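D-glycerate 3-kinase (PDB 6CKG) probably phosphorylates D-glycerate on its 3-hydroxyl group, using ATP as the phosphate donor. Local coordinates at residues 18-23 with 316-321; 257-262 with 290-295; 261-266 with 282-287. All blocks are in the same frame, centred on the assembly; numbering follows the deposited sequence.

How the contacts relate
Contact 1 lies on the P-loop kinase core and brings the first helix of the model, 19-38, onto strand 313-318 of the mixed sheet, late in the chain. Contacts 2 and 3 fall between these two elements in sequence. Both join helix 258-273 to helix 281-298, share Thr261 and Trp262, and have centres about 9 Å apart; the centre of contact 1 is about 19 Å from that of contact 2 and 22 Å from that of contact 3. Trp262 connects the groups: its NE1 donates a hydrogen bond to Ile320 O, 2.8 Å away. The helix pair is thereby tied to the chain just beyond strand 313-318, into which helix 281-298 leads.

Contact 1: 18-23 with 316-321; sequences GAMVQQ and FIVNIK
Helix 19-38 lies over strand 313-318 of the central mixed sheet, and at its first turn Met20 and Gln23 receive the ring of Phe316. Helix 19-23 and strand 316-318 run almost antiparallel, their axes 11.4 Å apart at closest approach. Met20 supplies one cover of the ring: its CG stands 3.8 Å above the plane of Phe316, over the centre, in a CH-pi contact. SD lies obliquely, 4.7 Å from the centroid of the Phe316 ring and 26° off its normal, a Met-aromatic contact. The chain is straight as far as SD, then turns at chi3 (-64°), which carries CE on to Val318 CG1 at 3.9 Å. The sheet has the 2-3-1-4-5 order of parallel strands found in P-loop kinases, with strand 324-329 added antiparallel at the edge next to 313-318. The CB atoms of Phe316 and Val318 point to the helix, and Ile251 of the neighbouring strand 247-253 also touches Met20 and Val318. Gln23 works at the rim of the same ring. Its CB lies in the ring plane, 3.8 Å from Phe316 CE1, while Gln23 OE1 comes within 3.6 Å of CE1 with the amide turned 66° from the ring.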
loop_
_atom_site.group_PDB
_atom_site.type_symbol
_atom_site.label_atom_id
_atom_site.label_comp_id
_atom_site.label_asym_id
_atom_site.label_seq_id
_atom_site.Cartn_x
_atom_site.Cartn_y
_atom_site.Cartn_z
ATOM N N GLY A 18 -5.206 17.876 -10.530
ATOM C CA GLY A 18 -4.883 18.870 -9.529
ATOM C C GLY A 18 -3.401 18.924 -9.206
ATOM O O GLY A 18 -2.560 18.313 -9.867
ATOM N N ALA A 19 -3.085 19.677 -8.147
ATOM C CA ALA A 19 -1.690 19.923 -7.795
ATOM C C ALA A 19 -0.956 18.623 -7.470
ATOM O O ALA A 19 0.180 18.418 -7.912
ATOM C CB ALA A 19 -1.605 20.896 -6.620
ATOM N N MET A 20 -1.582 17.732 -6.689
ATOM C CA MET A 20 -0.899 16.493 -6.326
ATOM C C MET A 20 -0.623 15.631 -7.555
ATOM O O MET A 20 0.477 15.086 -7.701
ATOM C CB MET A 20 -1.700 15.701 -5.291
ATOM C CG MET A 20 -0.937 14.471 -4.787
ATOM S SD MET A 20 -1.728 13.455 -3.503
ATOM C CE MET A 20 -1.796 14.618 -2.134
ATOM N N VAL A 21 -1.605 15.502 -8.454
ATOM C CA VAL A 21 -1.405 14.710 -9.665
ATOM C C VAL A 21 -0.285 15.314 -10.509
ATOM O O VAL A 21 0.648 14.615 -10.920
ATOM C CB VAL A 21 -2.718 14.594 -10.460
ATOM C CG1 VAL A 21 -2.442 14.206 -11.921
ATOM C CG2 VAL A 21 -3.639 13.590 -9.812
ATOM N N GLN A 22 -0.345 16.629 -10.750
ATOM C CA GLN A 22 0.682 17.291 -11.559
ATOM C C GLN A 22 2.059 17.176 -10.923
ATOM O O GLN A 22 3.058 16.937 -11.614
ATOM C CB GLN A 22 0.342 18.770 -11.756
ATOM C CG GLN A 22 -0.949 19.028 -12.491
ATOM C CD GLN A 22 -1.132 20.496 -12.819
ATOM O OE1 GLN A 22 -0.251 21.318 -12.551
ATOM N NE2 GLN A 22 -2.277 20.836 -13.406
ATOM N N GLN A 23 2.140 17.381 -9.611
ATOM C CA GLN A 23 3.431 17.301 -8.948
ATOM C C GLN A 23 3.961 15.876 -8.960
ATOM O O GLN A 23 5.164 15.662 -9.151
ATOM C CB GLN A 23 3.321 17.833 -7.518
ATOM C CG GLN A 23 3.191 19.347 -7.457
ATOM C CD GLN A 23 3.104 19.851 -6.037
ATOM O OE1 GLN A 23 3.968 19.557 -5.214
ATOM N NE2 GLN A 23 2.045 20.593 -5.735
ATOM N N PHE A 316 3.987 14.098 0.282
ATOM C CA PHE A 316 3.011 15.172 0.393
ATOM C C PHE A 316 2.448 15.153 1.801
ATOM O O PHE A 316 1.979 14.112 2.262
ATOM C CB PHE A 316 1.861 15.008 -0.602
ATOM C CG PHE A 316 2.282 15.069 -2.048
ATOM C CD1 PHE A 316 2.481 16.290 -2.676
ATOM C CD2 PHE A 316 2.446 13.908 -2.780
ATOM C CE1 PHE A 316 2.857 16.346 -4.013
ATOM C CE2 PHE A 316 2.823 13.952 -4.114
ATOM C CZ PHE A 316 3.024 15.169 -4.734
ATOM N N ILE A 317 2.496 16.291 2.476
ATOM C CA ILE A 317 1.900 16.440 3.797
ATOM C C ILE A 317 0.576 17.162 3.608
ATOM O O ILE A 317 0.540 18.253 3.033
ATOM C CB ILE A 317 2.837 17.207 4.743
ATOM C CG1 ILE A 317 4.158 16.441 4.871
ATOM C CG2 ILE A 317 2.172 17.441 6.093
ATOM C CD1 ILE A 317 5.203 17.113 5.714
ATOM N N VAL A 318 -0.516 16.549 4.060
ATOM C CA VAL A 318 -1.846 17.063 3.750
ATOM C C VAL A 318 -2.610 17.368 5.037
ATOM O O VAL A 318 -2.381 16.757 6.088
ATOM C CB VAL A 318 -2.630 16.068 2.864
ATOM C CG1 VAL A 318 -1.917 15.864 1.531
ATOM C CG2 VAL A 318 -2.802 14.744 3.577
ATOM N N ASN A 319 -3.528 18.336 4.949
ATOM C CA ASN A 319 -4.400 18.643 6.073
ATOM C C ASN A 319 -5.657 17.779 5.975
ATOM O O ASN A 319 -5.771 16.909 5.107
ATOM C CB ASN A 319 -4.716 20.143 6.140
ATOM C CG ASN A 319 -5.438 20.669 4.900
ATOM O OD1 ASN A 319 -5.989 19.912 4.099
ATOM N ND2 ASN A 319 -5.440 21.992 4.748
ATOM N N ILE A 320 -6.622 18.019 6.867
ATOM C CA ILE A 320 -7.792 17.151 6.931
ATOM C C ILE A 320 -8.666 17.309 5.697
ATOM O O ILE A 320 -9.402 16.383 5.337
ATOM C CB ILE A 320 -8.591 17.405 8.225
ATOM C CG1 ILE A 320 -9.575 16.254 8.469
ATOM C CG2 ILE A 320 -9.309 18.750 8.164
ATOM C CD1 ILE A 320 -9.766 15.902 9.941
ATOM N N LYS A 321 -8.587 18.450 5.018
ATOM C CA LYS A 321 -9.275 18.626 3.750
ATOM C C LYS A 321 -8.482 18.069 2.578
ATOM O O LYS A 321 -8.816 18.363 1.427
ATOM C CB LYS A 321 -9.585 20.105 3.520
ATOM C CG LYS A 321 -10.556 20.695 4.534
ATOM C CD LYS A 321 -10.634 22.203 4.387
ATOM C CE LYS A 321 -12.043 22.660 4.084
ATOM N NZ LYS A 321 -12.094 24.142 3.925
#

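Contact 2: 257-262 with 290-295; sequences SYVWTW and RYMPSY
Val259 and Trp260, on the first turn of helix 258-273, meet Met292 of helix 281-298 in a helical pair beside the P-loop kinase sheet. The tight part is buried. Val259 and Met292 reach for each other tip to tip, and the Met292 methyl sits evenly in the fork of the valine: CE is 3.7 Å from both Val259 CG1 and CG2, and only 3.5 Å from CB, closer than carbons usually pack. The bends of Met292 at chi2 (-60°) and chi3 (122°) bring CE onto Val259. Spacing returns to ordinary van der Waals distances at the indole of Trp260, a residue that is partly exposed. Met292 CG stands 3.6 Å above one face of its six-membered ring, displaced toward the rim, and SD is oblique to it, 4.7 Å from the centroid and 28° off the normal, in a Met-aromatic contact. Just past Met292 the helix kinks at Pro293, whose N has no hydrogen to donate, and Ser294 N bonds three residues back to Tyr291 O. On the five-membered ring of the indole, Trp260 NE1 makes a weak hydrogen bond to Asn289 OD1.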
loop_
_atom_site.group_PDB
_atom_site.type_symbol
_atom_site.label_atom_id
_atom_site.label_comp_id
_atom_site.label_asym_id
_atom_site.label_seq_id
_atom_site.Cartn_x
_atom_site.Cartn_y
_atom_site.Cartn_z
ATOM N N SER A 257 -4.931 10.934 13.226
ATOM C CA SER A 257 -6.357 10.923 13.537
ATOM C C SER A 257 -7.217 11.135 12.302
ATOM O O SER A 257 -8.381 10.715 12.291
ATOM C CB SER A 257 -6.683 11.994 14.576
ATOM O OG SER A 257 -6.527 13.289 14.023
ATOM N N TYR A 258 -6.672 11.775 11.259
ATOM C CA TYR A 258 -7.440 12.003 10.039
ATOM C C TYR A 258 -7.939 10.695 9.438
ATOM O O TYR A 258 -8.994 10.671 8.797
ATOM C CB TYR A 258 -6.595 12.753 8.996
ATOM C CG TYR A 258 -6.088 14.134 9.394
ATOM C CD1 TYR A 258 -6.442 14.722 10.610
ATOM C CD2 TYR A 258 -5.254 14.850 8.541
ATOM C CE1 TYR A 258 -5.972 15.971 10.961
ATOM C CE2 TYR A 258 -4.782 16.104 8.885
ATOM C CZ TYR A 258 -5.143 16.657 10.094
ATOM O OH TYR A 258 -4.669 17.905 10.426
ATOM N N VAL A 259 -7.211 9.596 9.643
ATOM C CA VAL A 259 -7.550 8.349 8.960
ATOM C C VAL A 259 -8.944 7.875 9.354
ATOM O O VAL A 259 -9.725 7.433 8.499
ATOM C CB VAL A 259 -6.483 7.277 9.245
ATOM C CG1 VAL A 259 -6.857 5.966 8.581
ATOM C CG2 VAL A 259 -5.115 7.751 8.768
ATOM N N TRP A 260 -9.280 7.965 10.647
ATOM C CA TRP A 260 -10.637 7.665 11.100
ATOM C C TRP A 260 -11.654 8.573 10.421
ATOM O O TRP A 260 -12.684 8.112 9.917
ATOM C CB TRP A 260 -10.751 7.839 12.618
ATOM C CG TRP A 260 -10.303 6.693 13.470
ATOM C CD1 TRP A 260 -10.956 5.505 13.672
ATOM C CD2 TRP A 260 -9.127 6.647 14.290
ATOM N NE1 TRP A 260 -10.243 4.714 14.546
ATOM C CE2 TRP A 260 -9.117 5.392 14.940
ATOM C CE3 TRP A 260 -8.073 7.540 14.527
ATOM C CZ2 TRP A 260 -8.095 5.010 15.811
ATOM C CZ3 TRP A 260 -7.061 7.157 15.392
ATOM C CH2 TRP A 260 -7.080 5.904 16.023
ATOM N N THR A 261 -11.393 9.882 10.441
ATOM C CA THR A 261 -12.332 10.844 9.880
ATOM C C THR A 261 -12.540 10.603 8.386
ATOM O O THR A 261 -13.677 10.575 7.902
ATOM C CB THR A 261 -11.823 12.262 10.136
ATOM O OG1 THR A 261 -11.641 12.453 11.544
ATOM C CG2 THR A 261 -12.806 13.294 9.588
ATOM N N TRP A 262 -11.446 10.417 7.644
ATOM C CA TRP A 262 -11.537 10.164 6.209
ATOM C C TRP A 262 -12.298 8.874 5.914
ATOM O O TRP A 262 -13.154 8.834 5.023
ATOM C CB TRP A 262 -10.137 10.099 5.605
ATOM C CG TRP A 262 -9.437 11.413 5.519
ATOM C CD1 TRP A 262 -10.008 12.652 5.482
ATOM C CD2 TRP A 262 -8.018 11.620 5.457
ATOM N NE1 TRP A 262 -9.029 13.619 5.399
ATOM C CE2 TRP A 262 -7.801 13.009 5.378
ATOM C CE3 TRP A 262 -6.914 10.763 5.452
ATOM C CZ2 TRP A 262 -6.523 13.564 5.305
ATOM C CZ3 TRP A 262 -5.645 11.314 5.381
ATOM C CH2 TRP A 262 -5.461 12.705 5.313
ATOM N N ARG A 290 -8.164 -1.974 13.440
ATOM C CA ARG A 290 -7.322 -3.090 13.012
ATOM C C ARG A 290 -6.120 -2.628 12.185
ATOM O O ARG A 290 -5.082 -3.298 12.198
ATOM C CB ARG A 290 -8.143 -4.115 12.215
ATOM C CG ARG A 290 -9.055 -5.035 13.079
ATOM C CD ARG A 290 -9.833 -6.117 12.263
ATOM N NE ARG A 290 -8.982 -7.208 11.761
ATOM C CZ ARG A 290 -8.637 -7.369 10.480
ATOM N NH1 ARG A 290 -7.852 -8.375 10.111
ATOM N NH2 ARG A 290 -9.082 -6.527 9.561
ATOM N N TYR A 291 -6.233 -1.509 11.458
ATOM C CA TYR A 291 -5.128 -0.996 10.654
ATOM C C TYR A 291 -4.205 -0.059 11.421
ATOM O O TYR A 291 -2.998 -0.046 11.160
ATOM C CB TYR A 291 -5.659 -0.255 9.421
ATOM C CG TYR A 291 -6.321 -1.165 8.418
ATOM C CD1 TYR A 291 -7.644 -1.588 8.592
ATOM C CD2 TYR A 291 -5.622 -1.622 7.305
ATOM C CE1 TYR A 291 -8.247 -2.434 7.676
ATOM C CE2 TYR A 291 -6.218 -2.466 6.388
ATOM C CZ TYR A 291 -7.527 -2.862 6.575
ATOM O OH TYR A 291 -8.108 -3.700 5.661
ATOM N N MET A 292 -4.752 0.742 12.334
ATOM C CA MET A 292 -3.960 1.754 13.035
ATOM C C MET A 292 -2.708 1.226 13.739
ATOM O O MET A 292 -1.698 1.948 13.744
ATOM C CB MET A 292 -4.851 2.493 14.045
ATOM C CG MET A 292 -5.403 3.808 13.544
ATOM S SD MET A 292 -4.124 5.001 13.087
ATOM C CE MET A 292 -4.592 5.262 11.389
ATOM N N PRO A 293 -2.693 0.036 14.359
ATOM C CA PRO A 293 -1.427 -0.427 14.959
ATOM C C PRO A 293 -0.307 -0.549 13.944
ATOM O O PRO A 293 0.859 -0.318 14.289
ATOM C CB PRO A 293 -1.783 -1.794 15.562
ATOM C CG PRO A 293 -3.251 -1.857 15.592
ATOM C CD PRO A 293 -3.781 -0.938 14.557
ATOM N N SER A 294 -0.634 -0.876 12.689
ATOM C CA SER A 294 0.403 -0.974 11.672
ATOM C C SER A 294 0.970 0.394 11.323
ATOM O O SER A 294 2.179 0.521 11.107
ATOM C CB SER A 294 -0.143 -1.663 10.415
ATOM O OG SER A 294 -0.228 -3.069 10.610
ATOM N N TYR A 295 0.107 1.414 11.210
ATOM C CA TYR A 295 0.588 2.783 11.035
ATOM C C TYR A 295 1.484 3.197 12.194
ATOM O O TYR A 295 2.558 3.771 11.986
ATOM C CB TYR A 295 -0.590 3.757 10.918
ATOM C CG TYR A 295 -1.394 3.672 9.630
ATOM C CD1 TYR A 295 -0.972 4.320 8.475
ATOM C CD2 TYR A 295 -2.598 2.986 9.590
ATOM C CE1 TYR A 295 -1.720 4.258 7.296
ATOM C CE2 TYR A 295 -3.350 2.918 8.417
ATOM C CZ TYR A 295 -2.907 3.550 7.280
ATOM O OH TYR A 295 -3.665 3.483 6.131
#

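Contact 3: 261-266 with 282-287; sequences TWRLQQ and EQVRHF
Arg263 and Leu264 of helix 258-273 both pack on Val284 of helix 281-298, where two consecutive helices of this P-loop kinase, joined by a short loop, come together; the axes of 261-266 and 282-287 are 9.9 Å apart at closest approach, with 135° between their directions. Arg263 can be followed outward. Its CB is directed at the opposite helix, and CG, placed anti to the backbone N, rests 3.9 Å from Val284 CG1. The chain then bends at chi2 (56°), and the extended part beyond brings NE beside Phe287, 3.7 Å from CE2. The guanidinium approaches the ring obliquely, its plane 68° from the ring plane. Gln266, almost one turn along the same helix, lies over one face of the guanidinium, with NE2 3.7 Å above its centre. At the tip, NH1 forms a salt bridge with Glu267 OE1, which probably offsets the charge of the arginine while its aliphatic part does the packing. Met279, from the loop between the helices, touches Arg263, Val284 and Phe287. Leu264 lies against the CB and both methyls of the same valine: Leu264 CD2 is 3.7 Å from Val284 CB, 3.8 Å from CG1 and 4.0 Å from CG2.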
loop_
_atom_site.group_PDB
_atom_site.type_symbol
_atom_site.label_atom_id
_atom_site.label_comp_id
_atom_site.label_asym_id
_atom_site.label_seq_id
_atom_site.Cartn_x
_atom_site.Cartn_y
_atom_site.Cartn_z
ATOM N N THR A 261 -11.393 9.882 10.441
ATOM C CA THR A 261 -12.332 10.844 9.880
ATOM C C THR A 261 -12.540 10.603 8.386
ATOM O O THR A 261 -13.677 10.575 7.902
ATOM C CB THR A 261 -11.823 12.262 10.136
ATOM O OG1 THR A 261 -11.641 12.453 11.544
ATOM C CG2 THR A 261 -12.806 13.294 9.588
ATOM N N TRP A 262 -11.446 10.417 7.644
ATOM C CA TRP A 262 -11.537 10.164 6.209
ATOM C C TRP A 262 -12.298 8.874 5.914
ATOM O O TRP A 262 -13.154 8.834 5.023
ATOM C CB TRP A 262 -10.137 10.099 5.605
ATOM C CG TRP A 262 -9.437 11.413 5.519
ATOM C CD1 TRP A 262 -10.008 12.652 5.482
ATOM C CD2 TRP A 262 -8.018 11.620 5.457
ATOM N NE1 TRP A 262 -9.029 13.619 5.399
ATOM C CE2 TRP A 262 -7.801 13.009 5.378
ATOM C CE3 TRP A 262 -6.914 10.763 5.452
ATOM C CZ2 TRP A 262 -6.523 13.564 5.305
ATOM C CZ3 TRP A 262 -5.645 11.314 5.381
ATOM C CH2 TRP A 262 -5.461 12.705 5.313
ATOM N N ARG A 263 -11.991 7.799 6.645
ATOM C CA ARG A 263 -12.648 6.528 6.360
ATOM C C ARG A 263 -14.136 6.585 6.678
ATOM O O ARG A 263 -14.936 5.914 6.018
ATOM C CB ARG A 263 -11.973 5.396 7.134
ATOM C CG ARG A 263 -12.429 4.001 6.707
ATOM C CD ARG A 263 -12.217 3.773 5.214
ATOM N NE ARG A 263 -12.693 2.465 4.773
ATOM C CZ ARG A 263 -13.961 2.191 4.482
ATOM N NH1 ARG A 263 -14.885 3.137 4.591
ATOM N NH2 ARG A 263 -14.311 0.972 4.085
ATOM N N LEU A 264 -14.528 7.381 7.678
ATOM C CA LEU A 264 -15.949 7.617 7.927
ATOM C C LEU A 264 -16.587 8.391 6.777
ATOM O O LEU A 264 -17.675 8.035 6.308
ATOM C CB LEU A 264 -16.143 8.364 9.247
ATOM C CG LEU A 264 -16.402 7.483 10.467
ATOM C CD1 LEU A 264 -16.603 8.334 11.712
ATOM C CD2 LEU A 264 -17.612 6.597 10.224
ATOM N N GLN A 265 -15.939 9.469 6.328
ATOM C CA GLN A 265 -16.435 10.202 5.162
ATOM C C GLN A 265 -16.619 9.275 3.973
ATOM O O GLN A 265 -17.644 9.325 3.279
ATOM C CB GLN A 265 -15.472 11.323 4.770
ATOM C CG GLN A 265 -15.238 12.414 5.796
ATOM C CD GLN A 265 -14.354 13.511 5.227
ATOM O OE1 GLN A 265 -14.232 13.640 4.008
ATOM N NE2 GLN A 265 -13.731 14.301 6.100
ATOM N N GLN A 266 -15.609 8.438 3.709
ATOM C CA GLN A 266 -15.674 7.514 2.582
ATOM C C GLN A 266 -16.890 6.600 2.689
ATOM O O GLN A 266 -17.620 6.408 1.711
ATOM C CB GLN A 266 -14.391 6.682 2.500
ATOM C CG GLN A 266 -14.474 5.558 1.455
ATOM C CD GLN A 266 -13.238 4.668 1.407
ATOM O OE1 GLN A 266 -12.128 5.097 1.737
ATOM N NE2 GLN A 266 -13.429 3.417 0.986
ATOM N N GLU A 282 -19.861 2.862 14.045
ATOM C CA GLU A 282 -19.112 2.067 15.012
ATOM C C GLU A 282 -18.298 0.988 14.312
ATOM O O GLU A 282 -17.139 0.746 14.667
ATOM C CB GLU A 282 -20.055 1.459 16.053
ATOM N N GLN A 283 -18.867 0.358 13.281
ATOM C CA GLN A 283 -18.113 -0.667 12.558
ATOM C C GLN A 283 -16.912 -0.076 11.818
ATOM O O GLN A 283 -15.858 -0.717 11.729
ATOM C CB GLN A 283 -19.039 -1.416 11.603
ATOM C CG GLN A 283 -19.985 -2.325 12.351
ATOM C CD GLN A 283 -21.035 -2.938 11.466
ATOM O OE1 GLN A 283 -21.443 -2.350 10.463
ATOM N NE2 GLN A 283 -21.485 -4.128 11.831
ATOM N N VAL A 284 -17.041 1.141 11.290
ATOM C CA VAL A 284 -15.880 1.790 10.684
ATOM C C VAL A 284 -14.781 1.986 11.728
ATOM O O VAL A 284 -13.593 1.771 11.453
ATOM C CB VAL A 284 -16.288 3.123 10.027
ATOM C CG1 VAL A 284 -15.054 3.896 9.579
ATOM C CG2 VAL A 284 -17.229 2.877 8.840
ATOM N N ARG A 285 -15.163 2.372 12.949
ATOM C CA ARG A 285 -14.185 2.547 14.021
ATOM C C ARG A 285 -13.418 1.253 14.294
ATOM O O ARG A 285 -12.179 1.247 14.314
ATOM C CB ARG A 285 -14.892 3.033 15.287
ATOM C CG ARG A 285 -13.956 3.525 16.380
ATOM C CD ARG A 285 -14.730 3.958 17.621
ATOM N NE ARG A 285 -15.371 2.829 18.293
ATOM C CZ ARG A 285 -14.775 2.078 19.216
ATOM N NH1 ARG A 285 -13.523 2.341 19.575
ATOM N NH2 ARG A 285 -15.429 1.068 19.779
ATOM N N HIS A 286 -14.140 0.144 14.514
ATOM C CA HIS A 286 -13.490 -1.153 14.711
ATOM C C HIS A 286 -12.647 -1.547 13.498
ATOM O O HIS A 286 -11.572 -2.146 13.639
ATOM C CB HIS A 286 -14.537 -2.233 14.998
ATOM C CG HIS A 286 -15.314 -2.016 16.262
ATOM N ND1 HIS A 286 -14.719 -1.949 17.504
ATOM C CD2 HIS A 286 -16.646 -1.877 16.477
ATOM C CE1 HIS A 286 -15.647 -1.765 18.427
ATOM N NE2 HIS A 286 -16.824 -1.717 17.830
ATOM N N PHE A 287 -13.132 -1.239 12.296
ATOM C CA PHE A 287 -12.373 -1.532 11.086
ATOM C C PHE A 287 -11.018 -0.829 11.101
ATOM O O PHE A 287 -9.978 -1.449 10.854
ATOM C CB PHE A 287 -13.199 -1.119 9.869
ATOM C CG PHE A 287 -12.499 -1.277 8.552
ATOM C CD1 PHE A 287 -12.536 -2.485 7.872
ATOM C CD2 PHE A 287 -11.845 -0.203 7.966
ATOM C CE1 PHE A 287 -11.908 -2.626 6.632
ATOM C CE2 PHE A 287 -11.218 -0.335 6.720
ATOM C CZ PHE A 287 -11.254 -1.550 6.058
#